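Local structure of GH26A (Muricauda sp. MAR_2010_75, 6Q75) at residues 46-51 with 319-324; 155-160 with 209-214; 187-192 with 234-239. The protein is a family 26 glycoside hydrolase that probably cleaves beta-linked polysaccharides such as mannans. One frame throughout, in Å; residues are numbered along the deposited sequence.

Contact 1: residues 46-51 with 319-324; sequences ILAGQH and DKTITK
Ile46 and Thr321 stand side by side on one face of the sheet and point the same way, with Ile46 CG2 coming 3.9 Å from Thr321 OG1. The remainder of Ile46 leads off: CG1 lies anti to the backbone N (chi1 -176°), so the CG2 branch is the one set beside the threonine. Thr321 OG1 is engaged elsewhere, bonded to Val315 O of helix 309-316. Its methyl CG2 instead turns to Ala48, whose CB is 3.8 Å away, and Thr323 CG2 touches the same Ala48 CB more loosely. On the other face Leu47 and Ile322 cross obliquely, and their tightest approach is methyl to methyl, Leu47 CD2 to Ile322 CG2 at 3.6 Å.

Backbone bonding fixes these pairings as a short parallel bridge. Ile46 straddles Thr321: its N gives a hydrogen bond to Lys320 O (2.8 Å), and its O receives Ile322 N (2.8 Å). One residue pair further, Ala48 N meets Ile322 O at 2.9 Å with a nearly straight N-H...O angle of 175°. Thr321 CA also stands 3.3 Å from Ile46 O in a CA-H...O contact that probably adds a little to the N-H bond. Thr323 then leaves the pairing; its N and OG1 bond to the carboxylates of Glu326 and Asp325.

In the (beta/alpha)8 barrel expected of this family, 46-51 is the first barrel strand and 321-322 an addition outside the closed sheet. It borders the start of 46-51 on the edge that, from Ala48 onward, pairs with strand 74-78 through Val74. The other edge bonds to strand 293-299 by way of Leu47 and Gly49, closing the barrel between first and last strands, while Leu42 and Lys45, from the turn after helix 30-40, touch Ile322.

Contact 2: residues 155-160 with 209-214; sequences QVAVHL and HRLNNL
Leu160 meets Leu211 where, at the N-terminal end of the strands of the expected (beta/alpha)8 barrel, helix 144-165 packs against the turn linking helix 194-208 to strand 214-221. From its base outward, Leu160 CB lies against both methyls of Leu211, with CD2 at 3.8 Å and CD1 at 3.9 Å. The chain then runs with CG anti to the carbonyl carbon (chi1 -64°), which carries the tip past Leu211. There Leu160 CD2 reaches Leu214 CD2, a looser methyl contact of 4.2 Å at the beginning of the strand. Leu211 CD2 also lies against the helix backbone, 3.5 Å from Leu160 C.

No hydrogen bond joins the two segments; several of their polar groups bond to residues just beyond them. Asn213 ND2 passes Leu160 O but bonds to Val168 O. Gln164, one turn further along the helix, grips the turn from both sides of its amide, giving NE2 to Arg210 O and taking Asn212 N on OE1.

His209 is fixed in rotation by the same helix, since NE2 is bonded to Asp154 OD1 and ND1 to Lys161 NZ. Held so, the imidazole lays one face on Ala157 in a CH-pi contact: Ala157 CB is 3.6 Å from the centroid of the His209 ring and 22° off the normal, displaced toward the CD2-NE2 bond, with Ala157 CB 3.4 Å from His209 CD2.

Contact 3: residues 187-192 with 234-239; sequences NKKGKD and YKDFYP
A single water bridges Gly190 and Asp236: it accepts from Gly190 N at 2.6 Å and donates to Asp236 O at 2.7 Å. Both residues belong to loops that follow barrel strands (170-173 for Gly190, 214-221 for Asp236), so the contact ties two neighbouring loops at the C-terminal rim of the (beta/alpha)8 barrel. In this family that rim carries the substrate cleft; whether these residues line it is not established.

The direct packing centres on Phe237. Its ring turns an edge to Lys188 N, which lies close to the ring plane and 3.6 Å from Phe237 CE2. Asn187 CA and Lys189 CG approach obliquely, the latter 3.8 Å from Phe237 CZ. The backbone that carries the ring is held on both sides of the residue: Phe237 N bonds to Tyr234 O, and Phe237 O accepts from Trp218 NE1 of strand 214-221.

Lys189 passes at a slant across the CE2-CZ end of this ring and then folds over at its last torsion (chi4 78°), which brings NZ back to its own loop. There NZ bonds to Asn187 OD1 at 2.9 Å, in the carbonyl plane and on a lone pair; a cation-pi contact with Tyr232 engages the same lysine. Asp236 therefore meets the aliphatic part of the chain, its OD2 being 3.7 Å from Lys189 CE. The charged atoms, Lys189 NZ and Asp236 OD2, remain 5.1 Å apart, too far for a salt bridge, though the opposite charges would probably attract weakly. Lys188 turns its amine elsewhere, to Gly186 O and Trp184 O. The Asn187 amide is inclined 61° to the Phe237 ring, and its OD1, already bonded to the lysine, lies in the plane of that ring at the edge, 3.9 Å from CZ.

In the fold
Contacts 1 and 2 are buried, whereas contact 3 lies at the surface, and their chemistry follows: backbone bonds between parallel strands in the first, apolar and CH-pi packing without a cross-segment bond in the second, a water bridge and a ring edge in the third. Contacts 2 and 3 share elements. Helix 194-208 is preceded by residues 187-192 and followed by residues 209-214; strand 214-221 likewise starts in contact 2 and leads on to 234-239. Their segments alternate along the chain, with centres 25 Å apart. Contact 1 encloses both in sequence, and its centre is 31 Å from that of contact 3, on the opposite side of the chain's centre.

Contact 1: residues 46-51 with 319-324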
# COMPACT_ATOMS: atom_id res chain seq x y z
N ILE A 46 -5.87 15.03 -6.02
CA ILE A 46 -5.25 14.04 -5.15
C ILE A 46 -6.25 13.62 -4.07
O ILE A 46 -6.90 14.47 -3.45
CB ILE A 46 -3.93 14.56 -4.54
CG1 ILE A 46 -3.23 13.48 -3.72
CG2 ILE A 46 -4.16 15.85 -3.73
CD1 ILE A 46 -1.78 13.81 -3.39
N LEU A 47 -6.36 12.31 -3.84
CA LEU A 47 -7.26 11.78 -2.81
C LEU A 47 -6.60 11.84 -1.44
O LEU A 47 -5.48 11.36 -1.26
CB LEU A 47 -7.63 10.32 -3.13
CG LEU A 47 -8.38 10.13 -4.44
CD1 LEU A 47 -8.20 8.72 -4.90
CD2 LEU A 47 -9.85 10.43 -4.20
N ALA A 48 -7.32 12.40 -0.45
CA ALA A 48 -6.83 12.41 0.94
C ALA A 48 -7.03 11.04 1.58
O ALA A 48 -8.14 10.50 1.55
CB ALA A 48 -7.56 13.46 1.77
N GLY A 49 -5.99 10.52 2.23
CA GLY A 49 -6.06 9.19 2.80
C GLY A 49 -5.43 9.14 4.17
O GLY A 49 -4.62 9.99 4.55
N GLN A 50 -5.81 8.10 4.92
CA GLN A 50 -5.37 7.96 6.30
C GLN A 50 -5.31 6.48 6.67
O GLN A 50 -6.27 5.75 6.42
CB GLN A 50 -6.32 8.70 7.25
CG GLN A 50 -5.97 8.52 8.73
CD GLN A 50 -4.71 9.28 9.14
OE1 GLN A 50 -4.56 10.46 8.83
NE2 GLN A 50 -3.82 8.60 9.87
N HIS A 51 -4.22 6.07 7.30
CA HIS A 51 -3.97 4.71 7.76
C HIS A 51 -4.24 4.62 9.26
O HIS A 51 -4.02 5.58 10.00
CB HIS A 51 -2.53 4.33 7.46
CG HIS A 51 -2.12 2.99 7.97
ND1 HIS A 51 -2.31 1.85 7.23
CD2 HIS A 51 -1.49 2.60 9.11
CE1 HIS A 51 -1.82 0.80 7.88
NE2 HIS A 51 -1.33 1.22 9.03
N ASP A 319 -7.86 23.07 -3.22
CA ASP A 319 -8.88 22.83 -4.24
C ASP A 319 -8.68 21.50 -4.96
O ASP A 319 -9.65 20.90 -5.41
CB ASP A 319 -8.86 23.98 -5.25
CG ASP A 319 -7.65 23.92 -6.17
OD1 ASP A 319 -6.51 24.06 -5.68
OD2 ASP A 319 -7.84 23.79 -7.39
N LYS A 320 -7.45 21.00 -5.05
CA LYS A 320 -7.22 19.74 -5.76
C LYS A 320 -7.35 18.51 -4.86
O LYS A 320 -7.28 17.39 -5.37
CB LYS A 320 -5.85 19.71 -6.43
CG LYS A 320 -5.56 20.83 -7.42
CD LYS A 320 -6.41 20.67 -8.65
CE LYS A 320 -5.80 21.41 -9.84
NZ LYS A 320 -5.47 22.81 -9.50
N THR A 321 -7.55 18.69 -3.56
CA THR A 321 -7.64 17.54 -2.65
C THR A 321 -9.07 17.06 -2.61
O THR A 321 -10.00 17.85 -2.44
CB THR A 321 -7.19 17.92 -1.24
OG1 THR A 321 -5.82 18.32 -1.26
CG2 THR A 321 -7.35 16.70 -0.28
N ILE A 322 -9.25 15.74 -2.72
CA ILE A 322 -10.56 15.11 -2.74
C ILE A 322 -10.75 14.36 -1.43
O ILE A 322 -9.94 13.49 -1.08
CB ILE A 322 -10.69 14.16 -3.94
CG1 ILE A 322 -10.55 14.95 -5.24
CG2 ILE A 322 -12.00 13.34 -3.85
CD1 ILE A 322 -10.35 14.09 -6.47
N THR A 323 -11.81 14.69 -0.71
CA THR A 323 -12.21 13.94 0.47
C THR A 323 -13.43 13.07 0.15
O THR A 323 -13.98 13.09 -0.97
CB THR A 323 -12.43 14.89 1.64
OG1 THR A 323 -13.38 15.90 1.27
CG2 THR A 323 -11.12 15.57 2.02
N LYS A 324 -13.84 12.26 1.13
CA LYS A 324 -14.82 11.21 0.83
C LYS A 324 -16.09 11.78 0.22
O LYS A 324 -16.62 11.23 -0.75
CB LYS A 324 -15.15 10.40 2.08
CG LYS A 324 -16.11 9.21 1.82
CD LYS A 324 -16.29 8.33 3.05
CE LYS A 324 -17.07 9.04 4.14
NZ LYS A 324 -18.51 9.11 3.90

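Contact 2: residues 155-160 with 209-214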
# COMPACT_ATOMS: atom_id res chain seq x y z
N GLN A 155 -3.60 -17.31 4.74
CA GLN A 155 -4.24 -16.69 5.90
C GLN A 155 -4.71 -15.27 5.63
O GLN A 155 -5.51 -14.73 6.39
CB GLN A 155 -3.31 -16.69 7.11
CG GLN A 155 -3.17 -18.05 7.78
CD GLN A 155 -2.11 -18.08 8.88
OE1 GLN A 155 -1.08 -17.40 8.79
NE2 GLN A 155 -2.35 -18.89 9.91
N VAL A 156 -4.17 -14.62 4.60
CA VAL A 156 -4.68 -13.33 4.17
C VAL A 156 -5.65 -13.47 3.00
O VAL A 156 -6.65 -12.75 2.92
CB VAL A 156 -3.51 -12.39 3.82
CG1 VAL A 156 -4.02 -11.07 3.25
CG2 VAL A 156 -2.69 -12.13 5.07
N ALA A 157 -5.35 -14.40 2.09
CA ALA A 157 -6.18 -14.59 0.90
C ALA A 157 -7.64 -14.87 1.26
O ALA A 157 -8.55 -14.46 0.54
CB ALA A 157 -5.61 -15.74 0.05
N VAL A 158 -7.87 -15.60 2.36
CA VAL A 158 -9.25 -15.92 2.72
C VAL A 158 -10.05 -14.64 3.00
O VAL A 158 -11.25 -14.58 2.74
CB VAL A 158 -9.29 -16.87 3.92
CG1 VAL A 158 -8.73 -18.22 3.53
CG2 VAL A 158 -8.52 -16.31 5.08
N HIS A 159 -9.38 -13.62 3.51
CA HIS A 159 -10.07 -12.37 3.81
C HIS A 159 -10.20 -11.51 2.55
O HIS A 159 -11.24 -10.87 2.34
CB HIS A 159 -9.31 -11.64 4.93
CG HIS A 159 -9.20 -12.47 6.17
ND1 HIS A 159 -10.30 -12.94 6.85
CD2 HIS A 159 -8.12 -12.99 6.80
CE1 HIS A 159 -9.91 -13.69 7.87
NE2 HIS A 159 -8.59 -13.74 7.86
N LEU A 160 -9.19 -11.51 1.68
CA LEU A 160 -9.36 -10.84 0.40
C LEU A 160 -10.51 -11.44 -0.40
O LEU A 160 -11.24 -10.72 -1.10
CB LEU A 160 -8.06 -10.91 -0.40
CG LEU A 160 -6.87 -10.16 0.24
CD1 LEU A 160 -5.58 -10.39 -0.53
CD2 LEU A 160 -7.14 -8.64 0.40
N HIS A 209 -6.08 -18.27 -6.20
CA HIS A 209 -7.24 -17.84 -5.43
C HIS A 209 -8.26 -17.08 -6.25
O HIS A 209 -9.33 -16.77 -5.73
CB HIS A 209 -6.79 -16.98 -4.23
CG HIS A 209 -6.14 -17.77 -3.14
ND1 HIS A 209 -6.79 -18.78 -2.46
CD2 HIS A 209 -4.90 -17.70 -2.60
CE1 HIS A 209 -5.98 -19.30 -1.56
NE2 HIS A 209 -4.83 -18.66 -1.62
N ARG A 210 -7.97 -16.79 -7.53
CA ARG A 210 -8.93 -16.12 -8.41
C ARG A 210 -9.42 -14.82 -7.79
O ARG A 210 -10.61 -14.50 -7.81
CB ARG A 210 -10.10 -17.04 -8.75
CG ARG A 210 -9.67 -18.39 -9.28
CD ARG A 210 -8.98 -18.26 -10.62
N LEU A 211 -8.50 -14.10 -7.18
CA LEU A 211 -8.77 -12.77 -6.64
C LEU A 211 -8.64 -11.76 -7.76
O LEU A 211 -7.54 -11.51 -8.27
CB LEU A 211 -7.82 -12.48 -5.48
CG LEU A 211 -8.20 -13.22 -4.21
CD1 LEU A 211 -7.03 -13.27 -3.27
CD2 LEU A 211 -9.37 -12.50 -3.57
N ASN A 212 -9.78 -11.27 -8.24
CA ASN A 212 -9.85 -10.30 -9.32
C ASN A 212 -10.20 -8.90 -8.86
O ASN A 212 -10.41 -8.03 -9.71
CB ASN A 212 -10.85 -10.78 -10.37
CG ASN A 212 -10.43 -12.09 -10.97
OD1 ASN A 212 -9.25 -12.27 -11.27
ND2 ASN A 212 -11.36 -13.03 -11.12
N ASN A 213 -10.35 -8.68 -7.57
CA ASN A 213 -10.72 -7.39 -7.03
C ASN A 213 -9.52 -6.59 -6.54
O ASN A 213 -9.71 -5.56 -5.88
CB ASN A 213 -11.72 -7.56 -5.89
CG ASN A 213 -11.13 -8.32 -4.73
OD1 ASN A 213 -10.33 -9.25 -4.94
ND2 ASN A 213 -11.48 -7.92 -3.51
N LEU A 214 -8.30 -7.02 -6.83
CA LEU A 214 -7.10 -6.32 -6.36
C LEU A 214 -6.55 -5.38 -7.43
O LEU A 214 -6.53 -5.71 -8.62
CB LEU A 214 -6.02 -7.31 -5.95
CG LEU A 214 -6.49 -8.46 -5.05
CD1 LEU A 214 -5.35 -9.42 -4.75
CD2 LEU A 214 -7.04 -7.89 -3.75

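Contact 3: residues 187-192 with 234-239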
# COMPACT_ATOMS: atom_id res chain seq x y z
N ASN A 187 15.83 -5.06 -0.17
CA ASN A 187 17.14 -5.09 -0.83
C ASN A 187 17.51 -6.47 -1.36
O ASN A 187 18.62 -6.95 -1.18
CB ASN A 187 18.23 -4.59 0.11
CG ASN A 187 19.54 -4.34 -0.60
OD1 ASN A 187 19.55 -4.01 -1.78
ND2 ASN A 187 20.65 -4.51 0.10
N LYS A 188 16.57 -7.12 -2.07
CA LYS A 188 16.81 -8.40 -2.72
C LYS A 188 16.92 -8.12 -4.22
O LYS A 188 15.91 -8.03 -4.92
CB LYS A 188 15.70 -9.38 -2.40
CG LYS A 188 15.56 -9.64 -0.91
CD LYS A 188 16.75 -10.46 -0.35
CE LYS A 188 16.57 -10.72 1.16
NZ LYS A 188 16.71 -9.52 2.02
N LYS A 189 18.14 -7.95 -4.70
CA LYS A 189 18.32 -7.55 -6.09
C LYS A 189 18.35 -8.75 -7.04
O LYS A 189 18.50 -9.91 -6.64
CB LYS A 189 19.59 -6.70 -6.24
CG LYS A 189 19.49 -5.33 -5.50
CD LYS A 189 20.53 -4.34 -6.01
CE LYS A 189 20.52 -3.00 -5.24
NZ LYS A 189 21.22 -3.10 -3.91
N GLY A 190 18.19 -8.46 -8.33
CA GLY A 190 18.40 -9.46 -9.36
C GLY A 190 17.16 -10.26 -9.69
O GLY A 190 16.11 -10.16 -9.05
N LYS A 191 17.29 -11.08 -10.73
CA LYS A 191 16.13 -11.81 -11.26
C LYS A 191 15.59 -12.82 -10.26
O LYS A 191 14.40 -13.15 -10.30
CB LYS A 191 16.50 -12.51 -12.57
CG LYS A 191 17.34 -13.74 -12.40
N ASP A 192 16.43 -13.31 -9.34
CA ASP A 192 15.96 -14.22 -8.31
C ASP A 192 15.66 -13.50 -7.01
O ASP A 192 15.44 -14.16 -5.98
CB ASP A 192 16.97 -15.34 -8.10
CG ASP A 192 17.13 -16.21 -9.34
OD1 ASP A 192 16.14 -16.34 -10.10
OD2 ASP A 192 18.23 -16.75 -9.56
N TYR A 234 14.63 2.70 -7.41
CA TYR A 234 13.33 2.10 -7.69
C TYR A 234 13.43 0.97 -8.70
O TYR A 234 12.86 -0.11 -8.50
CB TYR A 234 12.37 3.17 -8.22
CG TYR A 234 11.94 4.24 -7.20
CD1 TYR A 234 11.53 3.90 -5.92
CD2 TYR A 234 11.90 5.59 -7.57
CE1 TYR A 234 11.08 4.86 -5.03
CE2 TYR A 234 11.47 6.57 -6.67
CZ TYR A 234 11.07 6.19 -5.40
OH TYR A 234 10.64 7.14 -4.52
N LYS A 235 14.14 1.21 -9.81
CA LYS A 235 14.09 0.27 -10.93
C LYS A 235 14.68 -1.08 -10.59
O LYS A 235 14.29 -2.08 -11.20
CB LYS A 235 14.82 0.87 -12.14
CG LYS A 235 16.32 0.99 -11.97
CD LYS A 235 16.98 1.43 -13.26
CE LYS A 235 18.35 2.03 -13.00
N ASP A 236 15.56 -1.16 -9.58
CA ASP A 236 16.20 -2.43 -9.23
C ASP A 236 15.25 -3.43 -8.60
O ASP A 236 15.64 -4.59 -8.39
CB ASP A 236 17.38 -2.19 -8.28
CG ASP A 236 18.56 -1.51 -8.96
OD1 ASP A 236 18.55 -1.41 -10.22
OD2 ASP A 236 19.52 -1.14 -8.25
N PHE A 237 14.02 -3.03 -8.30
CA PHE A 237 13.07 -3.91 -7.63
C PHE A 237 11.72 -3.94 -8.32
O PHE A 237 10.74 -4.42 -7.71
CB PHE A 237 12.91 -3.48 -6.17
CG PHE A 237 14.22 -3.33 -5.46
CD1 PHE A 237 14.88 -2.11 -5.47
CD2 PHE A 237 14.82 -4.42 -4.85
CE1 PHE A 237 16.10 -1.97 -4.84
CE2 PHE A 237 16.04 -4.30 -4.21
CZ PHE A 237 16.69 -3.06 -4.19
N TYR A 238 11.64 -3.46 -9.56
CA TYR A 238 10.37 -3.33 -10.27
C TYR A 238 10.12 -4.58 -11.10
O TYR A 238 10.96 -4.93 -11.94
CB TYR A 238 10.36 -2.10 -11.16
CG TYR A 238 9.02 -1.83 -11.80
CD1 TYR A 238 7.94 -1.39 -11.03
CD2 TYR A 238 8.82 -2.00 -13.17
CE1 TYR A 238 6.71 -1.13 -11.61
CE2 TYR A 238 7.57 -1.75 -13.76
CZ TYR A 238 6.52 -1.31 -12.96
OH TYR A 238 5.29 -1.05 -13.51
N PRO A 239 9.01 -5.29 -10.89
CA PRO A 239 8.83 -6.60 -11.53
C PRO A 239 8.31 -6.53 -12.97
O PRO A 239 8.13 -7.59 -13.59
CB PRO A 239 7.79 -7.27 -10.62
CG PRO A 239 6.94 -6.10 -10.15
CD PRO A 239 7.91 -4.96 -9.97
O HOH W 1 17.90 -5.96 -9.13